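Local coordinates for toxin-like protein (Paenibacillus larvae subsp. larvae BRL-230010, PDB 5DZQ) that is a C3-like mono-ADP-ribosyltransferase toxin that probably transfers ADP-ribose from NAD+ to a protein target, as its C3 relatives do to Rho GTPases, at residues Val154-Val160 / Ile205-Val211; Leu124-Gln129 / Ile191-Tyr195. One frame throughout, in Å; residues are numbered along the deposited sequence.

Contact 1: residues Val154-Val160 / Ile205-Val211; sequences VLTTLKV and IKIEATV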
loop_
_atom_site.group_PDB
_atom_site.type_symbol
_atom_site.label_atom_id
_atom_site.label_comp_id
_atom_site.label_asym_id
_atom_site.label_seq_id
_atom_site.Cartn_x
_atom_site.Cartn_y
_atom_site.Cartn_z
ATOM N N VAL B 154 12.388 2.407 -6.773
ATOM C CA VAL B 154 12.057 2.957 -8.079
ATOM C C VAL B 154 11.263 4.245 -7.934
ATOM O O VAL B 154 10.362 4.339 -7.105
ATOM C CB VAL B 154 11.257 1.951 -8.920
ATOM C CG1 VAL B 154 11.025 2.507 -10.327
ATOM C CG2 VAL B 154 12.012 0.633 -8.986
ATOM N N LEU B 155 11.625 5.248 -8.723
ATOM C CA LEU B 155 10.897 6.503 -8.737
ATOM C C LEU B 155 10.519 6.821 -10.174
ATOM O O LEU B 155 11.383 6.905 -11.051
ATOM C CB LEU B 155 11.747 7.629 -8.125
ATOM C CG LEU B 155 11.172 9.020 -7.808
ATOM C CD1 LEU B 155 10.884 9.850 -9.026
ATOM C CD2 LEU B 155 9.923 8.945 -6.934
ATOM N N THR B 156 9.228 7.014 -10.410
ATOM C CA THR B 156 8.733 7.399 -11.727
ATOM C C THR B 156 8.178 8.811 -11.673
ATOM O O THR B 156 7.344 9.100 -10.834
ATOM C CB THR B 156 7.620 6.440 -12.215
ATOM O OG1 THR B 156 8.112 5.094 -12.206
ATOM C CG2 THR B 156 7.175 6.807 -13.621
ATOM N N THR B 157 8.644 9.702 -12.542
ATOM C CA THR B 157 7.956 10.983 -12.695
ATOM C C THR B 157 7.200 10.960 -14.015
ATOM O O THR B 157 7.686 10.405 -14.998
ATOM C CB THR B 157 8.918 12.192 -12.661
ATOM O OG1 THR B 157 10.025 11.955 -13.535
ATOM C CG2 THR B 157 9.430 12.432 -11.251
ATOM N N LEU B 158 6.006 11.544 -14.025
ATOM C CA LEU B 158 5.150 11.534 -15.204
ATOM C C LEU B 158 4.703 12.936 -15.555
ATOM O O LEU B 158 4.232 13.682 -14.694
ATOM C CB LEU B 158 3.907 10.660 -14.988
ATOM C CG LEU B 158 4.105 9.185 -14.648
ATOM C CD1 LEU B 158 3.338 8.801 -13.392
ATOM C CD2 LEU B 158 3.678 8.317 -15.816
ATOM N N LYS B 159 4.830 13.281 -16.826
ATOM C CA LYS B 159 4.263 14.522 -17.322
ATOM C C LYS B 159 2.856 14.217 -17.813
ATOM O O LYS B 159 2.659 13.390 -18.700
ATOM C CB LYS B 159 5.137 15.119 -18.431
ATOM C CG LYS B 159 4.540 16.340 -19.118
ATOM C CD LYS B 159 5.528 16.969 -20.119
ATOM C CE LYS B 159 6.037 15.937 -21.115
ATOM N NZ LYS B 159 7.126 16.484 -21.977
ATOM N N VAL B 160 1.868 14.845 -17.193
ATOM C CA VAL B 160 0.480 14.626 -17.580
ATOM C C VAL B 160 0.017 15.866 -18.315
ATOM O O VAL B 160 0.046 16.961 -17.756
ATOM C CB VAL B 160 -0.423 14.355 -16.367
ATOM C CG1 VAL B 160 -1.791 13.872 -16.814
ATOM C CG2 VAL B 160 0.223 13.330 -15.449
ATOM N N ILE B 205 16.329 3.692 -9.056
ATOM C CA ILE B 205 16.053 3.544 -10.471
ATOM C C ILE B 205 15.044 4.607 -10.829
ATOM O O ILE B 205 13.944 4.636 -10.274
ATOM C CB ILE B 205 15.531 2.135 -10.811
ATOM C CG1 ILE B 205 16.665 1.118 -10.654
ATOM C CG2 ILE B 205 14.976 2.096 -12.222
ATOM C CD1 ILE B 205 16.199 -0.329 -10.605
ATOM N N LYS B 206 15.437 5.506 -11.727
ATOM C CA LYS B 206 14.620 6.657 -12.094
ATOM C C LYS B 206 13.974 6.430 -13.452
ATOM O O LYS B 206 14.649 6.088 -14.418
ATOM C CB LYS B 206 15.471 7.938 -12.106
ATOM C CG LYS B 206 14.736 9.224 -12.540
ATOM C CD LYS B 206 13.515 9.504 -11.667
ATOM C CE LYS B 206 13.417 10.967 -11.269
ATOM N NZ LYS B 206 13.184 11.899 -12.397
ATOM N N ILE B 207 12.657 6.592 -13.511
ATOM C CA ILE B 207 11.919 6.492 -14.763
ATOM C C ILE B 207 11.242 7.820 -15.058
ATOM O O ILE B 207 10.497 8.331 -14.234
ATOM C CB ILE B 207 10.852 5.364 -14.725
ATOM C CG1 ILE B 207 11.529 4.015 -14.464
ATOM C CG2 ILE B 207 10.057 5.344 -16.049
ATOM C CD1 ILE B 207 10.568 2.887 -14.113
ATOM N N GLU B 208 11.509 8.387 -16.227
ATOM C CA GLU B 208 10.840 9.613 -16.636
ATOM C C GLU B 208 9.911 9.308 -17.813
ATOM O O GLU B 208 10.347 8.766 -18.832
ATOM C CB GLU B 208 11.872 10.693 -16.989
ATOM C CG GLU B 208 12.815 10.959 -15.815
ATOM C CD GLU B 208 13.760 12.121 -16.057
ATOM O OE1 GLU B 208 13.959 12.492 -17.230
ATOM O OE2 GLU B 208 14.301 12.655 -15.064
ATOM N N ALA B 209 8.629 9.641 -17.664
ATOM C CA ALA B 209 7.629 9.226 -18.644
ATOM C C ALA B 209 6.621 10.325 -18.960
ATOM O O ALA B 209 6.428 11.258 -18.176
ATOM C CB ALA B 209 6.899 7.979 -18.156
ATOM N N THR B 210 5.984 10.203 -20.117
ATOM C CA THR B 210 4.950 11.144 -20.534
ATOM C C THR B 210 3.640 10.415 -20.815
ATOM O O THR B 210 3.611 9.477 -21.597
ATOM C CB THR B 210 5.373 11.922 -21.787
ATOM O OG1 THR B 210 6.578 12.645 -21.509
ATOM C CG2 THR B 210 4.287 12.905 -22.191
ATOM N N VAL B 211 2.566 10.840 -20.154
ATOM C CA VAL B 211 1.256 10.239 -20.347
ATOM C C VAL B 211 0.751 10.554 -21.754
ATOM O O VAL B 211 0.887 11.680 -22.229
ATOM C CB VAL B 211 0.239 10.741 -19.293
ATOM C CG1 VAL B 211 -1.179 10.313 -19.647
ATOM C CG2 VAL B 211 0.617 10.224 -17.889
#
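Leu155 sits between Ile205 and Ile207 across a parallel strand pair and starts a ladder of six backbone hydrogen bonds. Leu155 N reaches Ile205 O at 2.9 Å, and Leu155 O takes Ile207 N at 2.8 Å. Thr157 and Lys159 repeat the pattern, each spending N-H and C=O on strand 205-211. Val154, Thr156, Leu158 and Val160 instead bond to strand 91-97.

The polar contacts lie on the face carrying Leu155, Thr157, Lys206 and Glu208. The Lys206 chain is bent three times beyond CG, which carries it toward Leu155 and Thr157, with CE 3.6 Å from Leu155 CD1; there NZ also meets Glu208 OE2, a 3.0 Å salt bridge made through the anti lone pair. The same NZ has a weak, 3.4 Å bond to Thr157 OG1, which a glycerol, probably from the crystallisation liquor, also hydrogen-bonds. Glu208 OE2 is held a second time by Tyr195 OH, and Thr210 OG1 has Asp192 OD2 as its hydrogen-bond partner.

The face of Val154, Ile207, Leu158 and Ala209 is mostly apolar, Thr156 apart: Val154 CG1 meets Ile207 CD1 at 3.8 Å. This is the parallel strand pair inside the mixed five-stranded sheet of the ADP-ribosyltransferase fold.

Contact 2: residues Leu124-Gln129 / Ile191-Tyr195; sequences LRDEYQ and IDKMY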
loop_
_atom_site.group_PDB
_atom_site.type_symbol
_atom_site.label_atom_id
_atom_site.label_comp_id
_atom_site.label_asym_id
_atom_site.label_seq_id
_atom_site.Cartn_x
_atom_site.Cartn_y
_atom_site.Cartn_z
ATOM N N LEU B 124 17.354 -3.987 -18.839
ATOM C CA LEU B 124 16.062 -3.416 -18.476
ATOM C C LEU B 124 15.789 -2.145 -19.279
ATOM O O LEU B 124 14.707 -1.985 -19.845
ATOM C CB LEU B 124 16.004 -3.118 -16.977
ATOM C CG LEU B 124 14.663 -2.601 -16.439
ATOM C CD1 LEU B 124 13.540 -3.582 -16.734
ATOM C CD2 LEU B 124 14.736 -2.298 -14.940
ATOM N N ARG B 125 16.780 -1.257 -19.332
ATOM C CA ARG B 125 16.639 0.016 -20.035
ATOM C C ARG B 125 16.350 -0.179 -21.528
ATOM O O ARG B 125 15.459 0.464 -22.074
ATOM C CB ARG B 125 17.894 0.870 -19.844
ATOM C CG ARG B 125 17.724 2.333 -20.239
ATOM C CD ARG B 125 19.004 3.119 -19.991
ATOM N NE ARG B 125 20.165 2.385 -20.482
ATOM C CZ ARG B 125 21.411 2.846 -20.464
ATOM N NH1 ARG B 125 21.666 4.056 -19.978
ATOM N NH2 ARG B 125 22.402 2.096 -20.932
ATOM N N ASP B 126 17.104 -1.060 -22.183
ATOM C CA ASP B 126 16.853 -1.382 -23.590
ATOM C C ASP B 126 15.450 -1.936 -23.783
ATOM O O ASP B 126 14.771 -1.628 -24.762
ATOM C CB ASP B 126 17.881 -2.387 -24.107
ATOM C CG ASP B 126 19.216 -1.742 -24.419
ATOM O OD1 ASP B 126 19.223 -0.554 -24.804
ATOM O OD2 ASP B 126 20.256 -2.422 -24.281
ATOM N N GLU B 127 15.018 -2.745 -22.828
ATOM C CA GLU B 127 13.694 -3.332 -22.873
ATOM C C GLU B 127 12.615 -2.271 -22.672
ATOM O O GLU B 127 11.524 -2.386 -23.217
ATOM C CB GLU B 127 13.579 -4.432 -21.814
ATOM C CG GLU B 127 12.337 -5.299 -21.919
ATOM C CD GLU B 127 12.557 -6.697 -21.358
ATOM O OE1 GLU B 127 13.627 -7.288 -21.631
ATOM O OE2 GLU B 127 11.663 -7.202 -20.643
ATOM N N TYR B 128 12.930 -1.224 -21.912
ATOM C CA TYR B 128 11.917 -0.262 -21.463
ATOM C C TYR B 128 11.946 1.106 -22.156
ATOM O O TYR B 128 10.902 1.631 -22.545
ATOM C CB TYR B 128 12.055 -0.042 -19.953
ATOM C CG TYR B 128 11.105 -0.859 -19.105
ATOM C CD1 TYR B 128 10.809 -2.179 -19.424
ATOM C CD2 TYR B 128 10.519 -0.311 -17.968
ATOM C CE1 TYR B 128 9.942 -2.924 -18.639
ATOM C CE2 TYR B 128 9.656 -1.048 -17.178
ATOM C CZ TYR B 128 9.369 -2.353 -17.517
ATOM O OH TYR B 128 8.509 -3.082 -16.725
ATOM N N GLN B 129 13.133 1.690 -22.292
ATOM C CA GLN B 129 13.240 3.084 -22.722
ATOM C C GLN B 129 12.790 3.304 -24.167
ATOM O O GLN B 129 13.147 2.545 -25.066
ATOM C CB GLN B 129 14.677 3.587 -22.544
ATOM C CG GLN B 129 14.822 5.091 -22.718
ATOM C CD GLN B 129 16.214 5.592 -22.400
ATOM O OE1 GLN B 129 16.659 5.541 -21.252
ATOM N NE2 GLN B 129 16.909 6.090 -23.416
ATOM N N ILE B 191 7.986 5.859 -21.917
ATOM C CA ILE B 191 9.158 6.007 -21.078
ATOM C C ILE B 191 10.194 6.801 -21.862
ATOM O O ILE B 191 10.747 6.318 -22.852
ATOM C CB ILE B 191 9.698 4.643 -20.635
ATOM C CG1 ILE B 191 8.680 3.996 -19.690
ATOM C CG2 ILE B 191 11.057 4.785 -19.965
ATOM C CD1 ILE B 191 9.070 2.633 -19.194
ATOM N N ASP B 192 10.412 8.045 -21.438
ATOM C CA ASP B 192 11.280 8.968 -22.167
ATOM C C ASP B 192 12.743 8.714 -21.836
ATOM O O ASP B 192 13.607 8.766 -22.705
ATOM C CB ASP B 192 10.928 10.426 -21.838
ATOM C CG ASP B 192 9.534 10.831 -22.319
ATOM O OD1 ASP B 192 9.201 10.601 -23.501
ATOM O OD2 ASP B 192 8.774 11.404 -21.508
ATOM N N LYS B 193 13.018 8.437 -20.568
ATOM C CA LYS B 193 14.390 8.271 -20.112
ATOM C C LYS B 193 14.421 7.367 -18.898
ATOM O O LYS B 193 13.468 7.320 -18.123
ATOM C CB LYS B 193 15.009 9.630 -19.786
ATOM C CG LYS B 193 16.526 9.670 -19.806
ATOM C CD LYS B 193 17.016 11.094 -19.595
ATOM C CE LYS B 193 18.512 11.230 -19.841
ATOM N NZ LYS B 193 18.964 12.652 -19.698
ATOM N N MET B 194 15.515 6.647 -18.727
ATOM C CA MET B 194 15.645 5.733 -17.603
ATOM C C MET B 194 17.091 5.714 -17.125
ATOM O O MET B 194 18.001 5.515 -17.930
ATOM C CB MET B 194 15.180 4.335 -18.024
ATOM C CG MET B 194 14.803 3.421 -16.904
ATOM S SD MET B 194 13.890 1.991 -17.546
ATOM C CE MET B 194 13.885 0.956 -16.091
ATOM N N TYR B 195 17.319 5.943 -15.834
ATOM C CA TYR B 195 18.691 5.965 -15.329
ATOM C C TYR B 195 18.779 5.715 -13.842
ATOM O O TYR B 195 17.773 5.706 -13.130
ATOM C CB TYR B 195 19.385 7.305 -15.654
ATOM C CG TYR B 195 18.637 8.547 -15.189
ATOM C CD1 TYR B 195 17.647 9.116 -15.985
ATOM C CD2 TYR B 195 18.933 9.157 -13.979
ATOM C CE1 TYR B 195 16.969 10.250 -15.583
ATOM C CE2 TYR B 195 18.254 10.299 -13.561
ATOM C CZ TYR B 195 17.276 10.839 -14.374
ATOM O OH TYR B 195 16.587 11.958 -13.980
#
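Met194 lays its thioether against Leu124 and Tyr128 in the last turn of helix 118-128, and this is how the helix packs on the mixed sheet of the ADP-ribosyltransferase fold: the last turn runs nearly antiparallel to strand 187-198, at 174°, with the axes 9.0 Å apart. With CG anti to the backbone N (chi1 -160°) and every later torsion extended, the methionine chain spans that gap. Its CE ends 3.6 Å from Leu124 CD2, the two side chains crossing at about a right angle. SD sits 3.6 Å from Tyr128 CB and makes a Met-aromatic contact with the ring, 5.2 Å from SD to the centroid and oblique to it.

Ile191 fills in beside the methionine, its CD1 3.5 Å from Tyr128 CD2. Leu124 CD1 lies over one face of the same ring, 4.0 Å above the plane and offset toward the rim. On the flank, Arg125 slides past Met194 in the opposite direction, and its CD comes 3.3 Å from Met194 O.

Farther out, Phe106 of helix 104-107 packs against Leu124, while Ile207 of the neighbouring strand backs both Ile191 and Met194. Arg133 touches Tyr128 and Ile191 from strand 132-135. Asp192 and Lys193 together face Glu208 in a classic beta bulge, just before Met194.

Gln129, the first residue to leave the helical conformation, extends its chain along the strand and sets OE1 3.0 Å from Met194 N, a weak hydrogen bond with an N-H...O angle of 129°.

How the contacts relate
After the N-terminal helices and strand 91-97 the chain reaches helix 118-128, passes through strands 132-135 and 139-142, and then lays down strand 154-160. Strand 187-198 comes later, past 167-170 and 179-183, and closes contact 2 back onto the helix end across 61 intervening residues; strand 203-211 then closes contact 1 onto 154-160 across 44. Because 154-160 lies inside the first loop and 205-211 beyond it, the two closures cross rather than nest. They meet where 187-198 and 203-211, consecutive in the chain, run antiparallel side by side; here Lys206 O packs 3.6 Å from Met194 CG. Contact 1 joins strands within the sheet, and contact 2 fastens a helix against it.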